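Local coordinates for protein beta-agarase (Persicobacter, PDB 6AII) that cleaves the beta-1,4 linkages of agarose to release neoagarobiose, as a calcium-binding member of glycoside hydrolase family 16, at residues A[30-41]-A[66-76]; A[149-157]-A[164-172]. All blocks are in the same frame, centred on the assembly; numbering follows the deposited sequence.

The two contacts lie in different sheets of the beta-jelly-roll sandwich expected of a GH16 catalytic domain, their centres 26 Å apart and their nearest atoms about 14 Å apart. They follow one another along the chain, contact 1 closing before contact 2 opens. In contact 1 the loop between strands 19-23 and 43-44 runs along the hairpin 69-72/75-79 of the antiparallel sheet, near the protein surface, where calcium joins both segments. Contact 2 is buried and belongs to the mixed sheet: it ties the end of strand 144-151, which carries the family signature, to the short helix 167-170 preceding strand 173-181. The calcium site is thus well separated from the signature strand.

Contact 1 of 2, residues A[30-41]-A[66-76]; sequences DFNYDFPANKEE and HENVSVSNGHM. With CA (calcium ion), chain B.
Met76 lies over the ring of Phe31, its CB 4.0 Å from the ring centroid and only 5° off the normal. The methionine bends at its last torsion (chi3 -78°), which brings Met76 CE to within 3.4 Å of Phe31 CE1 and leaves SD oblique to the ring in a Met-aromatic contact. Val71 meets the same phenylalanine at about a right angle, Val71 CG1 resting 3.9 Å from Phe31 CB; CG1 also sits above the Tyr33 ring, offset toward its rim, and CG2 touches both Tyr33 CE1 and Phe35 CB. With an alanine at Phe31 the surface under Met76 CB and CE would be lost, and a gap would probably open beside Val71 CG1 and leave the methionine tip freer to turn. The loop 30-41 joins the sheet by a single antiparallel bridge, the hydrogen-bonded pair Phe35-Val71, on strand 69-72 of a hairpin that a type I' turn from Ser72 to His75 closes. Beside this turn, calcium takes Asp30 O, Asn32 OD1 at 2.5 Å and Gly74 O at 2.2 Å, and Asp5, Asp316 and a water complete its shell. Another water donates to Phe31 O and Tyr33 O and accepts from Gly74 N. At the other end of the contact, Glu41 N lies over one face of the His66 ring, and a water in the plane of that ring lies 2.8 Å from His66 NE2 and donates to Glu41 OE1.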
# COMPACT_ATOMS: atom_id res chain seq x y z
N ASP A 30 0.02 7.84 15.61
CA ASP A 30 -0.17 9.09 14.89
C ASP A 30 1.09 9.94 14.70
O ASP A 30 1.01 11.06 14.23
CB ASP A 30 -1.33 9.88 15.47
CG ASP A 30 -1.24 10.24 16.94
OD1 ASP A 30 -0.24 9.89 17.59
OD2 ASP A 30 -2.20 10.91 17.38
N PHE A 31 2.26 9.34 15.00
CA PHE A 31 3.56 9.85 14.52
C PHE A 31 3.85 11.31 14.93
O PHE A 31 4.35 12.10 14.12
CB PHE A 31 3.63 9.69 12.99
CG PHE A 31 3.68 8.25 12.59
CD1 PHE A 31 4.71 7.46 13.04
CD2 PHE A 31 2.69 7.66 11.81
CE1 PHE A 31 4.79 6.12 12.70
CE2 PHE A 31 2.77 6.33 11.46
CZ PHE A 31 3.82 5.56 11.91
N ASN A 32 3.54 11.64 16.17
CA ASN A 32 3.68 13.03 16.62
C ASN A 32 4.90 13.14 17.54
O ASN A 32 4.93 13.96 18.47
CB ASN A 32 2.36 13.55 17.19
CG ASN A 32 1.23 13.55 16.17
OD1 ASN A 32 1.40 13.78 14.95
ND2 ASN A 32 0.03 13.37 16.69
N TYR A 33 5.89 12.31 17.29
CA TYR A 33 7.17 12.32 17.99
C TYR A 33 8.29 12.45 16.95
O TYR A 33 8.04 12.28 15.74
CB TYR A 33 7.36 11.06 18.83
CG TYR A 33 7.13 9.79 18.04
CD1 TYR A 33 8.12 9.23 17.26
CD2 TYR A 33 5.87 9.22 17.96
CE1 TYR A 33 7.91 8.07 16.51
CE2 TYR A 33 5.64 8.07 17.22
CZ TYR A 33 6.66 7.50 16.46
OH TYR A 33 6.43 6.38 15.74
N ASP A 34 9.49 12.76 17.44
CA ASP A 34 10.68 12.91 16.58
C ASP A 34 11.42 11.57 16.58
O ASP A 34 11.78 10.97 17.62
CB ASP A 34 11.59 14.06 17.02
CG ASP A 34 11.06 15.44 16.69
OD1 ASP A 34 10.26 15.55 15.76
OD2 ASP A 34 11.51 16.41 17.31
N PHE A 35 11.71 11.07 15.37
CA PHE A 35 12.63 9.96 15.15
C PHE A 35 13.56 10.37 14.02
O PHE A 35 13.21 10.28 12.84
CB PHE A 35 11.95 8.63 14.82
CG PHE A 35 12.94 7.51 14.67
CD1 PHE A 35 13.45 6.83 15.77
CD2 PHE A 35 13.39 7.12 13.42
CE1 PHE A 35 14.42 5.86 15.61
CE2 PHE A 35 14.39 6.17 13.26
CZ PHE A 35 14.88 5.51 14.35
N PRO A 36 14.77 10.86 14.37
CA PRO A 36 15.66 11.23 13.31
C PRO A 36 16.10 10.04 12.46
O PRO A 36 16.17 8.96 12.95
CB PRO A 36 16.91 11.82 14.01
CG PRO A 36 16.39 12.23 15.36
CD PRO A 36 15.30 11.24 15.69
N ALA A 37 16.34 10.36 11.20
CA ALA A 37 16.84 9.32 10.26
C ALA A 37 18.02 8.57 10.91
O ALA A 37 18.93 9.20 11.45
CB ALA A 37 17.26 9.95 8.97
N ASN A 38 18.02 7.26 10.82
CA ASN A 38 18.96 6.43 11.52
C ASN A 38 19.51 5.38 10.54
O ASN A 38 18.74 4.68 9.91
CB ASN A 38 18.31 5.74 12.70
CG ASN A 38 19.30 5.28 13.76
OD1 ASN A 38 20.21 4.49 13.51
ND2 ASN A 38 19.06 5.69 14.99
N LYS A 39 20.83 5.24 10.48
CA LYS A 39 21.41 4.24 9.59
C LYS A 39 21.29 2.81 10.10
O LYS A 39 21.52 1.83 9.28
CB LYS A 39 22.90 4.54 9.36
CG LYS A 39 23.18 5.81 8.63
CD LYS A 39 24.66 6.08 8.39
CE LYS A 39 24.85 7.44 7.75
NZ LYS A 39 26.27 7.70 7.43
N GLU A 40 20.89 2.61 11.35
CA GLU A 40 20.83 1.31 11.90
C GLU A 40 19.38 0.82 12.00
O GLU A 40 18.46 1.63 12.18
CB GLU A 40 21.39 1.30 13.33
CG GLU A 40 22.84 1.76 13.45
CD GLU A 40 23.89 0.87 12.78
OE1 GLU A 40 23.64 -0.35 12.66
OE2 GLU A 40 24.95 1.40 12.36
N GLU A 41 19.24 -0.49 11.90
CA GLU A 41 17.96 -1.14 12.01
C GLU A 41 17.33 -0.78 13.36
O GLU A 41 17.94 -0.96 14.40
CB GLU A 41 18.07 -2.64 11.88
CG GLU A 41 16.76 -3.33 12.26
CD GLU A 41 16.80 -4.85 12.17
OE1 GLU A 41 17.09 -5.33 11.06
OE2 GLU A 41 16.52 -5.54 13.20
N HIS A 66 18.08 2.29 5.60
CA HIS A 66 17.50 2.58 6.90
C HIS A 66 17.34 4.10 7.09
O HIS A 66 16.30 4.56 7.66
CB HIS A 66 18.43 2.06 8.02
CG HIS A 66 18.48 0.58 8.06
ND1 HIS A 66 19.52 -0.14 7.47
CD2 HIS A 66 17.61 -0.35 8.49
CE1 HIS A 66 19.28 -1.43 7.57
NE2 HIS A 66 18.16 -1.59 8.27
N GLU A 67 18.30 4.90 6.64
CA GLU A 67 18.32 6.32 6.91
C GLU A 67 17.35 7.11 6.01
O GLU A 67 17.34 8.34 6.05
CB GLU A 67 19.73 6.91 6.74
CG GLU A 67 20.36 6.64 5.39
CD GLU A 67 21.24 5.40 5.31
OE1 GLU A 67 20.88 4.33 5.88
OE2 GLU A 67 22.25 5.48 4.56
N ASN A 68 16.54 6.42 5.21
CA ASN A 68 15.54 7.07 4.35
C ASN A 68 14.15 6.94 4.99
O ASN A 68 13.15 7.21 4.31
CB ASN A 68 15.56 6.50 2.93
CG ASN A 68 16.66 7.16 2.10
OD1 ASN A 68 17.85 7.06 2.47
ND2 ASN A 68 16.32 7.87 1.02
N VAL A 69 14.10 6.61 6.28
CA VAL A 69 12.85 6.66 7.06
C VAL A 69 13.09 7.56 8.27
O VAL A 69 14.04 7.37 9.03
CB VAL A 69 12.40 5.26 7.51
CG1 VAL A 69 11.16 5.32 8.43
CG2 VAL A 69 12.11 4.30 6.36
N SER A 70 12.16 8.46 8.54
CA SER A 70 12.25 9.29 9.78
C SER A 70 10.82 9.61 10.21
O SER A 70 9.86 9.26 9.55
CB SER A 70 13.04 10.55 9.52
OG SER A 70 12.36 11.38 8.60
N VAL A 71 10.72 10.24 11.36
CA VAL A 71 9.44 10.76 11.84
C VAL A 71 9.67 12.17 12.32
O VAL A 71 10.55 12.43 13.13
CB VAL A 71 8.79 9.90 12.94
CG1 VAL A 71 7.41 10.47 13.27
CG2 VAL A 71 8.66 8.44 12.58
N SER A 72 8.89 13.10 11.78
CA SER A 72 9.04 14.53 12.11
C SER A 72 7.79 15.27 11.65
O SER A 72 7.08 14.83 10.72
CB SER A 72 10.27 15.21 11.51
OG SER A 72 10.17 15.25 10.11
N ASN A 73 7.51 16.38 12.33
CA ASN A 73 6.53 17.33 11.83
C ASN A 73 5.12 16.72 11.75
O ASN A 73 4.28 17.29 11.01
CB ASN A 73 6.98 17.98 10.53
CG ASN A 73 8.32 18.64 10.68
OD1 ASN A 73 9.29 18.17 10.08
ND2 ASN A 73 8.42 19.59 11.59
N GLY A 74 4.85 15.70 12.53
CA GLY A 74 3.54 15.04 12.64
C GLY A 74 3.34 13.84 11.75
O GLY A 74 2.24 13.23 11.80
N HIS A 75 4.40 13.44 11.03
CA HIS A 75 4.25 12.27 10.12
C HIS A 75 5.54 11.48 10.02
O HIS A 75 6.67 12.02 10.15
CB HIS A 75 3.83 12.73 8.72
CG HIS A 75 4.44 14.00 8.31
ND1 HIS A 75 5.75 14.07 7.82
CD2 HIS A 75 3.98 15.26 8.31
CE1 HIS A 75 6.01 15.36 7.56
NE2 HIS A 75 4.97 16.07 7.83
N MET A 76 5.36 10.21 9.69
CA MET A 76 6.47 9.37 9.26
C MET A 76 6.84 9.83 7.84
O MET A 76 5.91 10.12 7.03
CB MET A 76 6.09 7.89 9.23
CG MET A 76 7.14 7.02 8.61
SD MET A 76 6.74 5.25 8.91
CE MET A 76 7.23 5.00 10.54
CA CA B . 0.33 12.84 12.86
O HOH W 1 6.27 13.98 14.12
O HOH W 2 15.73 5.55 10.10
O HOH W 3 22.46 2.42 6.45
O HOH W 4 17.23 -4.12 8.87
O HOH W 5 -0.05 15.32 12.89

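Contact 2 of 2, residues A[149-157]-A[164-172]; sequences CENYGGLGD and AMNAWFAKH
Asn166 reaches across to Tyr152 and Gly154 in the loop that follows strand 144-151, a strand that carries the E-x-D-x-x-E signature of GH16, whose last glutamate is Glu150. The asparagine stands at the N-cap position of helix 167-170, but its side chain makes no capping bond and points to the loop instead. Asn166 CB already lies 3.7 Å from Gly154 O, and CG, anti to the backbone N (chi1 -156°), carries the amide between two carbonyls. At the tip Asn166 ND2 donates twice: to Gly154 O at 2.8 Å in a nearly straight bond (171°), and to Tyr152 O at 2.9 Å, where the nitrogen approaches from above the carbonyl plane. Both acceptors lie in the plane of the amide, so the paired bonds fix its rotation and satisfy two buried backbone oxygens. One helical turn on, Ala170 CB presses against Gly153 O at 3.2 Å, with Leu155 CD2 packed beside it. Phe169 sets its CB on Tyr152 CB and points its ring edge at the tyrosine face in a T-shaped pair, planes at 76°; the Tyr152 ring also meets that of Trp291. Asn151 closes the other end: OD1 accepts from Gly153 N in an Asx turn, leaving ND2 to donate to His172 O at 2.7 Å, nearly along the C=O axis. A water accepts from the same ND2 and donates to Gly153 O at 2.6 Å and to Ala170 O.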
# COMPACT_ATOMS: atom_id res chain seq x y z
N CYS A 149 -3.23 0.01 -0.93
CA CYS A 149 -2.99 1.11 -1.90
C CYS A 149 -1.70 0.81 -2.66
O CYS A 149 -0.67 0.64 -2.02
CB CYS A 149 -2.82 2.42 -1.15
SG CYS A 149 -2.18 3.81 -2.19
N GLU A 150 -1.75 0.74 -3.99
CA GLU A 150 -0.57 0.88 -4.80
C GLU A 150 -0.86 2.04 -5.74
O GLU A 150 -1.88 2.06 -6.44
CB GLU A 150 -0.17 -0.36 -5.65
CG GLU A 150 -0.03 -1.59 -4.82
CD GLU A 150 0.35 -2.77 -5.72
OE1 GLU A 150 -0.57 -3.57 -5.95
OE2 GLU A 150 1.53 -2.82 -6.24
N ASN A 151 -0.03 3.05 -5.66
CA ASN A 151 -0.24 4.28 -6.39
C ASN A 151 1.11 4.77 -6.88
O ASN A 151 2.13 4.40 -6.25
CB ASN A 151 -0.90 5.30 -5.46
CG ASN A 151 -0.85 6.72 -5.98
OD1 ASN A 151 0.15 7.38 -5.74
ND2 ASN A 151 -1.76 7.04 -6.86
N TYR A 152 1.12 5.48 -7.99
CA TYR A 152 2.35 5.81 -8.65
C TYR A 152 2.70 7.27 -8.62
O TYR A 152 3.51 7.75 -9.47
CB TYR A 152 2.24 5.22 -10.06
CG TYR A 152 2.23 3.71 -9.97
CD1 TYR A 152 3.42 3.00 -9.79
CD2 TYR A 152 1.04 3.03 -9.88
CE1 TYR A 152 3.40 1.62 -9.64
CE2 TYR A 152 1.01 1.66 -9.72
CZ TYR A 152 2.19 0.97 -9.58
OH TYR A 152 2.17 -0.38 -9.33
N GLY A 153 2.18 8.08 -7.71
CA GLY A 153 2.71 9.38 -7.41
C GLY A 153 2.16 10.48 -8.32
O GLY A 153 0.96 10.54 -8.66
N GLY A 154 3.06 11.36 -8.70
CA GLY A 154 2.71 12.58 -9.40
C GLY A 154 3.04 12.55 -10.87
O GLY A 154 3.46 11.54 -11.41
N LEU A 155 2.93 13.71 -11.53
CA LEU A 155 3.11 13.75 -12.97
C LEU A 155 4.54 14.12 -13.37
O LEU A 155 4.85 14.01 -14.55
CB LEU A 155 2.13 14.77 -13.55
CG LEU A 155 0.66 14.47 -13.32
CD1 LEU A 155 -0.18 15.59 -13.93
CD2 LEU A 155 0.26 13.14 -13.94
N GLY A 156 5.35 14.61 -12.46
CA GLY A 156 6.69 15.01 -12.68
C GLY A 156 6.77 16.44 -13.21
O GLY A 156 5.76 17.16 -13.34
N ASP A 157 7.99 16.84 -13.48
CA ASP A 157 8.27 18.15 -14.10
C ASP A 157 7.97 18.04 -15.60
O ASP A 157 7.84 16.97 -16.17
CB ASP A 157 9.75 18.54 -13.90
CG ASP A 157 10.12 19.01 -12.50
OD1 ASP A 157 9.20 19.15 -11.61
OD2 ASP A 157 11.35 19.22 -12.26
N ALA A 164 7.49 7.68 -20.71
CA ALA A 164 7.94 8.36 -19.45
C ALA A 164 6.77 9.17 -18.86
O ALA A 164 6.91 9.70 -17.72
CB ALA A 164 9.14 9.24 -19.67
N MET A 165 5.69 9.35 -19.64
CA MET A 165 4.55 10.08 -19.08
C MET A 165 3.92 9.21 -17.99
O MET A 165 3.66 8.05 -18.19
CB MET A 165 3.56 10.45 -20.19
CG MET A 165 4.24 11.44 -21.10
SD MET A 165 3.13 12.02 -22.44
CE MET A 165 2.53 10.49 -23.13
N ASN A 166 3.57 9.88 -16.89
CA ASN A 166 3.00 9.11 -15.76
C ASN A 166 1.49 9.33 -15.56
O ASN A 166 0.92 8.86 -14.58
CB ASN A 166 3.70 9.50 -14.46
CG ASN A 166 3.60 8.41 -13.41
OD1 ASN A 166 3.74 7.24 -13.74
ND2 ASN A 166 3.49 8.80 -12.13
N ALA A 167 0.80 10.03 -16.44
CA ALA A 167 -0.63 10.37 -16.22
C ALA A 167 -1.51 9.17 -15.97
O ALA A 167 -2.31 9.21 -14.98
CB ALA A 167 -1.15 11.15 -17.40
N TRP A 168 -1.45 8.07 -16.74
CA TRP A 168 -2.35 6.93 -16.48
C TRP A 168 -2.11 6.39 -15.09
O TRP A 168 -3.01 6.01 -14.31
CB TRP A 168 -2.22 5.80 -17.57
CG TRP A 168 -3.13 4.61 -17.34
CD1 TRP A 168 -4.31 4.41 -18.01
CD2 TRP A 168 -3.01 3.50 -16.44
NE1 TRP A 168 -4.90 3.27 -17.56
CE2 TRP A 168 -4.15 2.67 -16.61
CE3 TRP A 168 -2.09 3.07 -15.48
CZ2 TRP A 168 -4.37 1.50 -15.90
CZ3 TRP A 168 -2.30 1.93 -14.76
CH2 TRP A 168 -3.45 1.15 -14.94
N PHE A 169 -0.84 6.22 -14.70
CA PHE A 169 -0.49 5.62 -13.51
C PHE A 169 -0.90 6.53 -12.35
O PHE A 169 -1.45 6.02 -11.41
CB PHE A 169 0.99 5.26 -13.47
CG PHE A 169 1.34 4.28 -14.56
CD1 PHE A 169 1.16 2.93 -14.37
CD2 PHE A 169 1.77 4.75 -15.78
CE1 PHE A 169 1.44 2.05 -15.42
CE2 PHE A 169 1.99 3.86 -16.82
CZ PHE A 169 1.82 2.54 -16.62
N ALA A 170 -0.69 7.83 -12.47
CA ALA A 170 -0.84 8.70 -11.30
C ALA A 170 -2.32 8.76 -10.91
O ALA A 170 -2.61 9.08 -9.75
CB ALA A 170 -0.31 10.10 -11.61
N LYS A 171 -3.25 8.56 -11.80
CA LYS A 171 -4.62 8.81 -11.44
C LYS A 171 -5.25 7.65 -10.65
O LYS A 171 -6.32 7.80 -10.08
CB LYS A 171 -5.46 9.14 -12.66
CG LYS A 171 -5.78 7.97 -13.55
CD LYS A 171 -6.45 8.46 -14.85
CE LYS A 171 -6.79 7.34 -15.79
NZ LYS A 171 -7.51 7.95 -16.96
N HIS A 172 -4.59 6.50 -10.64
CA HIS A 172 -5.16 5.29 -10.09
C HIS A 172 -4.68 5.01 -8.66
O HIS A 172 -3.68 5.54 -8.13
CB HIS A 172 -4.81 4.09 -10.93
CG HIS A 172 -5.40 4.05 -12.26
ND1 HIS A 172 -4.76 4.59 -13.34
CD2 HIS A 172 -6.57 3.62 -12.72
CE1 HIS A 172 -5.51 4.47 -14.37
NE2 HIS A 172 -6.63 3.85 -14.04
O HOH W 6 -1.15 9.93 -7.32
O HOH W 7 3.87 12.61 -16.55